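Local coordinates for Crh-like protein 5 (PDB 6IBU) that cleaves chitin and transfers it to 1,6-beta-glucan or to other chitin chains, cross-linking polysaccharides of the fungal cell wall, at residues G45-G57 / D206-S218. Sequence-based numbering, arbitrary orientation.
Sequences GPQGAEFTVAKQG and DYSAGPYTMYVKS
F51 and M214 form a hydrogen-bonded pair between antiparallel strand 48-53 and the 212-218 part of strand 212-223, whose N-to-C directions differ by 158°. Their bonds, F51 N to M214 O and M214 N to F51 O, are both 2.9 Å; two-bond pairs also join A49 to V216, where the bond from A49 N is the more bent, and V53 to Y212. On the face these six residues share, M214 CE lies over one side of the F51 ring and SD sits obliquely, 4.7 Å from the ring centroid, a Met-aromatic contact. With F51 CG set beside its backbone N (chi1 -58°), the ring leans along the strand until CE1 meets V216 CG2 at 3.7 Å.

The other face is more polar. T52 OG1 and T213 OG1 share a hydrogen bond of 2.6 Å between non-hydrogen-bonded backbone positions. Two residues back, at the next such pair, the extended E50 side chain runs beside the Y215 ring, CG 3.7 Å from CE2, with carboxylate and ring planes 54° apart; T213 CG2 covers part of one ring face.

Beyond the strands, Y207 spreads its ring under the K55-Q56 peptide, Q56 N lying over the ring centre, 3.4 Å above its plane. Q56 CB adds a CH-pi contact over that face, while Q56 NE2 bonds D190. A water joins Y207 OH to G57 N. Y212 OH holds D206 O at 2.7 Å, tying the loop back to its strand.

F51 and V216 also pack on L183, and V53 on S185, in strand 179-187 of the opposing sheet of the GH16 beta-sandwich. V53 lies about 5 Å, side chain to side chain, from chitin-binding W186. The paired strands thus present two faces: F51, V53, M214 and V216 buried, E50, T52, T213 and Y215 partly exposed.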
ATOM      1  N   GLY A  45       9.919  -5.691  16.635  1.00 44.66           N
ATOM      2  CA  GLY A  45       9.863  -6.629  17.764  1.00 44.28           C
ATOM      3  C   GLY A  45       9.752  -8.071  17.281  1.00 46.00           C
ATOM      4  O   GLY A  45      10.026  -8.392  16.124  1.00 38.20           O
ATOM      5  N   PRO A  46       9.293  -8.978  18.169  1.00 51.86           N
ATOM      6  CA  PRO A  46       9.133 -10.385  17.804  1.00 49.70           C
ATOM      7  C   PRO A  46       7.917 -10.644  16.899  1.00 44.83           C
ATOM      8  O   PRO A  46       7.857 -11.679  16.291  1.00 43.10           O
ATOM      9  CB  PRO A  46       8.992 -11.079  19.168  1.00 54.40           C
ATOM     10  CG  PRO A  46       8.410 -10.010  20.098  1.00 56.72           C
ATOM     11  CD  PRO A  46       8.889  -8.680  19.556  1.00 53.52           C
ATOM     12  N   GLN A  47       6.973  -9.709  16.838  1.00 41.43           N
ATOM     13  CA  GLN A  47       5.784  -9.807  15.952  1.00 43.03           C
ATOM     14  C   GLN A  47       6.032  -9.010  14.665  1.00 38.48           C
ATOM     15  O   GLN A  47       5.075  -8.877  13.891  1.00 42.04           O
ATOM     16  CB  GLN A  47       4.551  -9.268  16.674  1.00 48.71           C
ATOM     17  CG  GLN A  47       4.284  -9.940  18.012  1.00 51.23           C
ATOM     18  CD  GLN A  47       2.946 -10.630  17.996  1.00 52.11           C
ATOM     19  OE1 GLN A  47       1.897  -9.985  17.883  1.00 47.88           O
ATOM     20  NE2 GLN A  47       2.992 -11.948  18.102  1.00 51.75           N
ATOM     21  N   GLY A  48       7.261  -8.513  14.468  1.00 32.08           N
ATOM     22  CA  GLY A  48       7.714  -7.833  13.244  1.00 28.85           C
ATOM     23  C   GLY A  48       7.733  -6.327  13.405  1.00 26.59           C
ATOM     24  O   GLY A  48       7.835  -5.851  14.545  1.00 24.04           O
ATOM     25  N   ALA A  49       7.621  -5.600  12.290  1.00 24.87           N
ATOM     26  CA  ALA A  49       7.601  -4.121  12.239  1.00 24.84           C
ATOM     27  C   ALA A  49       6.311  -3.654  12.907  1.00 24.05           C
ATOM     28  O   ALA A  49       5.256  -4.268  12.676  1.00 24.09           O
ATOM     29  CB  ALA A  49       7.716  -3.639  10.810  1.00 26.21           C
ATOM     30  N   GLU A  50       6.422  -2.659  13.778  1.00 25.68           N
ATOM     31  CA  GLU A  50       5.308  -2.144  14.606  1.00 25.86           C
ATOM     32  C   GLU A  50       4.997  -0.735  14.142  1.00 23.47           C
ATOM     33  O   GLU A  50       5.909   0.074  14.045  1.00 26.32           O
ATOM     34  CB  GLU A  50       5.691  -2.147  16.077  1.00 28.74           C
ATOM     35  CG  GLU A  50       6.146  -3.510  16.550  1.00 32.13           C
ATOM     36  CD  GLU A  50       6.474  -3.578  18.033  1.00 36.01           C
ATOM     37  OE1 GLU A  50       6.073  -2.650  18.783  1.00 32.87           O
ATOM     38  OE2 GLU A  50       7.125  -4.570  18.430  1.00 44.49           O
ATOM     39  N   PHE A  51       3.751  -0.475  13.814  1.00 21.20           N
ATOM     40  CA  PHE A  51       3.300   0.856  13.378  1.00 19.60           C
ATOM     41  C   PHE A  51       2.316   1.341  14.433  1.00 21.75           C
ATOM     42  O   PHE A  51       1.145   0.902  14.441  1.00 23.15           O
ATOM     43  CB  PHE A  51       2.705   0.736  11.980  1.00 19.05           C
ATOM     44  CG  PHE A  51       3.640   0.171  10.948  1.00 17.29           C
ATOM     45  CD1 PHE A  51       3.830  -1.196  10.831  1.00 16.55           C
ATOM     46  CD2 PHE A  51       4.303   1.020  10.073  1.00 16.86           C
ATOM     47  CE1 PHE A  51       4.663  -1.705   9.853  1.00 16.51           C
ATOM     48  CE2 PHE A  51       5.112   0.506   9.077  1.00 17.28           C
ATOM     49  CZ  PHE A  51       5.289  -0.860   8.968  1.00 16.98           C
ATOM     50  N   THR A  52       2.793   2.152  15.367  1.00 22.40           N
ATOM     51  CA  THR A  52       1.987   2.563  16.538  1.00 22.54           C
ATOM     52  C   THR A  52       1.440   3.965  16.317  1.00 21.15           C
ATOM     53  O   THR A  52       2.211   4.857  16.023  1.00 22.36           O
ATOM     54  CB  THR A  52       2.790   2.489  17.833  1.00 21.50           C
ATOM     55  OG1 THR A  52       3.050   1.095  17.931  1.00 21.91           O
ATOM     56  CG2 THR A  52       2.020   3.032  19.012  1.00 22.32           C
ATOM     57  N   VAL A  53       0.137   4.126  16.457  1.00 22.93           N
ATOM     58  CA  VAL A  53      -0.496   5.462  16.621  1.00 26.34           C
ATOM     59  C   VAL A  53      -0.711   5.686  18.128  1.00 28.46           C
ATOM     60  O   VAL A  53      -1.556   4.974  18.709  1.00 29.93           O
ATOM     61  CB  VAL A  53      -1.793   5.488  15.807  1.00 26.45           C
ATOM     62  CG1 VAL A  53      -2.565   6.767  16.038  1.00 29.10           C
ATOM     63  CG2 VAL A  53      -1.494   5.289  14.328  1.00 29.21           C
ATOM     64  N   ALA A  54       0.090   6.544  18.765  1.00 30.34           N
ATOM     65  CA  ALA A  54      -0.000   6.795  20.228  1.00 34.69           C
ATOM     66  C   ALA A  54      -0.510   8.211  20.494  1.00 36.53           C
ATOM     67  O   ALA A  54      -1.198   8.386  21.508  1.00 42.46           O
ATOM     68  CB  ALA A  54       1.325   6.567  20.912  1.00 36.06           C
ATOM     69  N   LYS A  55      -0.179   9.180  19.643  1.00 34.40           N
ATOM     70  CA  LYS A  55      -0.606  10.581  19.838  1.00 36.25           C
ATOM     71  C   LYS A  55      -0.902  11.204  18.479  1.00 34.62           C
ATOM     72  O   LYS A  55      -0.490  10.643  17.451  1.00 31.76           O
ATOM     73  CB  LYS A  55       0.467  11.368  20.591  1.00 43.33           C
ATOM     74  CG  LYS A  55       1.745  11.648  19.808  1.00 46.97           C
ATOM     75  CD  LYS A  55       2.993  11.628  20.697  1.00 53.59           C
ATOM     76  CE  LYS A  55       4.300  11.815  19.949  1.00 57.39           C
ATOM     77  NZ  LYS A  55       4.821  10.537  19.395  1.00 59.07           N
ATOM     78  N   GLN A  56      -1.598  12.334  18.490  1.00 32.34           N
ATOM     79  CA  GLN A  56      -2.010  13.033  17.260  1.00 33.39           C
ATOM     80  C   GLN A  56      -0.744  13.317  16.450  1.00 35.37           C
ATOM     81  O   GLN A  56       0.293  13.630  17.060  1.00 37.92           O
ATOM     82  CB  GLN A  56      -2.802  14.291  17.599  1.00 33.23           C
ATOM     83  CG  GLN A  56      -3.302  15.035  16.367  1.00 34.97           C
ATOM     84  CD  GLN A  56      -4.155  16.236  16.708  1.00 36.60           C
ATOM     85  OE1 GLN A  56      -4.048  16.822  17.779  1.00 40.32           O
ATOM     86  NE2 GLN A  56      -5.002  16.640  15.780  1.00 38.48           N
ATOM     87  N   GLY A  57      -0.830  13.180  15.127  1.00 35.91           N
ATOM     88  CA  GLY A  57       0.299  13.381  14.203  1.00 36.43           C
ATOM     89  C   GLY A  57       1.126  12.121  13.992  1.00 37.16           C
ATOM     90  O   GLY A  57       1.945  12.161  13.068  1.00 41.74           O
ATOM     91  N   ASP A 206      -9.411   8.439  19.511  1.00 33.02           N
ATOM     92  CA  ASP A 206      -9.134   8.785  20.923  1.00 34.59           C
ATOM     93  C   ASP A 206      -7.721   8.285  21.246  1.00 31.03           C
ATOM     94  O   ASP A 206      -7.596   7.116  21.630  1.00 26.30           O
ATOM     95  CB  ASP A 206     -10.187   8.167  21.847  1.00 38.93           C
ATOM     96  CG  ASP A 206     -10.001   8.543  23.310  1.00 44.05           C
ATOM     97  OD1 ASP A 206      -9.691   9.733  23.556  1.00 42.90           O
ATOM     98  OD2 ASP A 206     -10.183   7.659  24.185  1.00 48.12           O
ATOM     99  N   TYR A 207      -6.708   9.137  21.080  1.00 30.13           N
ATOM    100  CA  TYR A 207      -5.279   8.761  21.224  1.00 30.88           C
ATOM    101  C   TYR A 207      -4.977   8.257  22.628  1.00 31.47           C
ATOM    102  O   TYR A 207      -4.188   7.318  22.767  1.00 30.97           O
ATOM    103  CB  TYR A 207      -4.379   9.944  20.905  1.00 29.78           C
ATOM    104  CG  TYR A 207      -4.553  10.419  19.494  1.00 27.95           C
ATOM    105  CD1 TYR A 207      -3.962   9.751  18.441  1.00 27.19           C
ATOM    106  CD2 TYR A 207      -5.321  11.531  19.225  1.00 28.58           C
ATOM    107  CE1 TYR A 207      -4.119  10.196  17.139  1.00 27.85           C
ATOM    108  CE2 TYR A 207      -5.489  11.990  17.933  1.00 28.68           C
ATOM    109  CZ  TYR A 207      -4.900  11.307  16.891  1.00 27.18           C
ATOM    110  OH  TYR A 207      -5.084  11.779  15.633  1.00 30.09           O
ATOM    111  N   SER A 208      -5.607   8.849  23.637  1.00 33.26           N
ATOM    112  CA  SER A 208      -5.351   8.513  25.057  1.00 35.86           C
ATOM    113  C   SER A 208      -5.790   7.065  25.341  1.00 37.20           C
ATOM    114  O   SER A 208      -5.152   6.422  26.194  1.00 35.44           O
ATOM    115  CB  SER A 208      -6.000   9.542  25.950  1.00 40.99           C
ATOM    116  OG  SER A 208      -7.077  10.217  25.288  1.00 43.83           O
ATOM    117  N   ALA A 209      -6.791   6.541  24.613  1.00 37.75           N
ATOM    118  CA  ALA A 209      -7.304   5.159  24.783  1.00 35.84           C
ATOM    119  C   ALA A 209      -6.404   4.178  24.027  1.00 35.22           C
ATOM    120  O   ALA A 209      -6.680   2.957  24.068  1.00 34.58           O
ATOM    121  CB  ALA A 209      -8.732   5.075  24.309  1.00 37.28           C
ATOM    122  N   GLY A 210      -5.341   4.691  23.399  1.00 34.08           N
ATOM    123  CA  GLY A 210      -4.339   3.909  22.661  1.00 35.09           C
ATOM    124  C   GLY A 210      -3.356   3.174  23.582  1.00 37.44           C
ATOM    125  O   GLY A 210      -3.685   2.821  24.715  1.00 36.11           O
ATOM    126  N   PRO A 211      -2.136   2.851  23.103  1.00 36.67           N
ATOM    127  CA  PRO A 211      -1.760   3.110  21.714  1.00 33.78           C
ATOM    128  C   PRO A 211      -2.316   2.012  20.801  1.00 29.51           C
ATOM    129  O   PRO A 211      -2.727   0.962  21.254  1.00 27.97           O
ATOM    130  CB  PRO A 211      -0.231   3.108  21.789  1.00 33.74           C
ATOM    131  CG  PRO A 211       0.048   2.048  22.840  1.00 35.47           C
ATOM    132  CD  PRO A 211      -1.054   2.210  23.869  1.00 35.79           C
ATOM    133  N   TYR A 212      -2.342   2.301  19.518  1.00 26.49           N
ATOM    134  CA  TYR A 212      -2.888   1.362  18.519  1.00 23.88           C
ATOM    135  C   TYR A 212      -1.764   0.942  17.614  1.00 21.29           C
ATOM    136  O   TYR A 212      -1.115   1.822  17.039  1.00 18.62           O
ATOM    137  CB  TYR A 212      -4.000   2.039  17.742  1.00 24.95           C
ATOM    138  CG  TYR A 212      -5.015   2.673  18.645  1.00 26.00           C
ATOM    139  CD1 TYR A 212      -5.882   1.892  19.388  1.00 25.61           C
ATOM    140  CD2 TYR A 212      -5.111   4.049  18.740  1.00 27.14           C
ATOM    141  CE1 TYR A 212      -6.846   2.470  20.188  1.00 26.73           C
ATOM    142  CE2 TYR A 212      -6.064   4.645  19.543  1.00 28.73           C
ATOM    143  CZ  TYR A 212      -6.921   3.849  20.272  1.00 27.93           C
ATOM    144  OH  TYR A 212      -7.841   4.437  21.072  1.00 32.10           O
ATOM    145  N   THR A 213      -1.541  -0.363  17.522  1.00 20.24           N
ATOM    146  CA  THR A 213      -0.377  -0.869  16.763  1.00 20.11           C
ATOM    147  C   THR A 213      -0.811  -1.845  15.678  1.00 19.08           C
ATOM    148  O   THR A 213      -1.469  -2.846  15.981  1.00 20.09           O
ATOM    149  CB  THR A 213       0.689  -1.458  17.687  1.00 20.95           C
ATOM    150  OG1 THR A 213       1.044  -0.449  18.638  1.00 22.33           O
ATOM    151  CG2 THR A 213       1.905  -1.881  16.896  1.00 20.42           C
ATOM    152  N   MET A 214      -0.389  -1.562  14.456  1.00 18.63           N
ATOM    153  CA  MET A 214      -0.447  -2.494  13.300  1.00 18.58           C
ATOM    154  C   MET A 214       0.883  -3.258  13.280  1.00 16.85           C
ATOM    155  O   MET A 214       1.918  -2.658  13.576  1.00 15.29           O
ATOM    156  CB  MET A 214      -0.680  -1.689  12.014  1.00 18.58           C
ATOM    157  CG  MET A 214      -0.049  -2.260  10.746  1.00 19.47           C
ATOM    158  SD  MET A 214      -0.183  -1.047   9.372  1.00 20.87           S
ATOM    159  CE  MET A 214       0.813  -1.869   8.140  1.00 20.21           C
ATOM    160  N   TYR A 215       0.851  -4.546  12.996  1.00 17.61           N
ATOM    161  CA  TYR A 215       2.079  -5.379  12.899  1.00 20.04           C
ATOM    162  C   TYR A 215       2.208  -5.952  11.496  1.00 17.94           C
ATOM    163  O   TYR A 215       1.258  -6.546  10.980  1.00 17.06           O
ATOM    164  CB  TYR A 215       2.051  -6.520  13.913  1.00 22.06           C
ATOM    165  CG  TYR A 215       2.013  -6.056  15.344  1.00 25.65           C
ATOM    166  CD1 TYR A 215       0.805  -5.792  15.967  1.00 26.22           C
ATOM    167  CD2 TYR A 215       3.183  -5.936  16.093  1.00 28.04           C
ATOM    168  CE1 TYR A 215       0.752  -5.392  17.293  1.00 26.77           C
ATOM    169  CE2 TYR A 215       3.146  -5.542  17.424  1.00 27.89           C
ATOM    170  CZ  TYR A 215       1.923  -5.271  18.020  1.00 28.31           C
ATOM    171  OH  TYR A 215       1.843  -4.859  19.313  1.00 32.81           O
ATOM    172  N   VAL A 216       3.387  -5.810  10.920  1.00 18.26           N
ATOM    173  CA  VAL A 216       3.738  -6.485   9.638  1.00 18.94           C
ATOM    174  C   VAL A 216       4.855  -7.485   9.931  1.00 17.60           C
ATOM    175  O   VAL A 216       5.942  -7.060  10.276  1.00 16.66           O
ATOM    176  CB  VAL A 216       4.123  -5.454   8.561  1.00 18.71           C
ATOM    177  CG1 VAL A 216       4.704  -6.153   7.336  1.00 19.35           C
ATOM    178  CG2 VAL A 216       2.928  -4.574   8.197  1.00 18.91           C
ATOM    179  N   LYS A 217       4.602  -8.777   9.833  1.00 19.93           N
ATOM    180  CA  LYS A 217       5.688  -9.720  10.176  1.00 23.82           C
ATOM    181  C   LYS A 217       6.489 -10.083   8.930  1.00 22.25           C
ATOM    182  O   LYS A 217       7.684 -10.327   9.103  1.00 23.19           O
ATOM    183  CB  LYS A 217       5.284 -10.883  11.084  1.00 28.23           C
ATOM    184  CG  LYS A 217       4.118 -11.757  10.711  1.00 32.31           C
ATOM    185  CD  LYS A 217       3.628 -12.501  11.958  1.00 37.62           C
ATOM    186  CE  LYS A 217       3.465 -14.002  11.753  1.00 42.23           C
ATOM    187  NZ  LYS A 217       3.599 -14.749  13.028  1.00 42.34           N
ATOM    188  N   SER A 218       5.933 -10.031   7.726  1.00 21.39           N
ATOM    189  CA  SER A 218       6.723 -10.369   6.516  1.00 21.02           C
ATOM    190  C   SER A 218       6.208  -9.665   5.263  1.00 20.46           C
ATOM    191  O   SER A 218       5.019  -9.277   5.207  1.00 20.97           O
ATOM    192  CB  SER A 218       6.833 -11.867   6.316  1.00 21.55           C
ATOM    193  OG  SER A 218       5.633 -12.423   5.818  1.00 23.20           O
TER
HETATM  194  O   HOH W   1      -3.048  11.975  13.973  1.00 30.94           O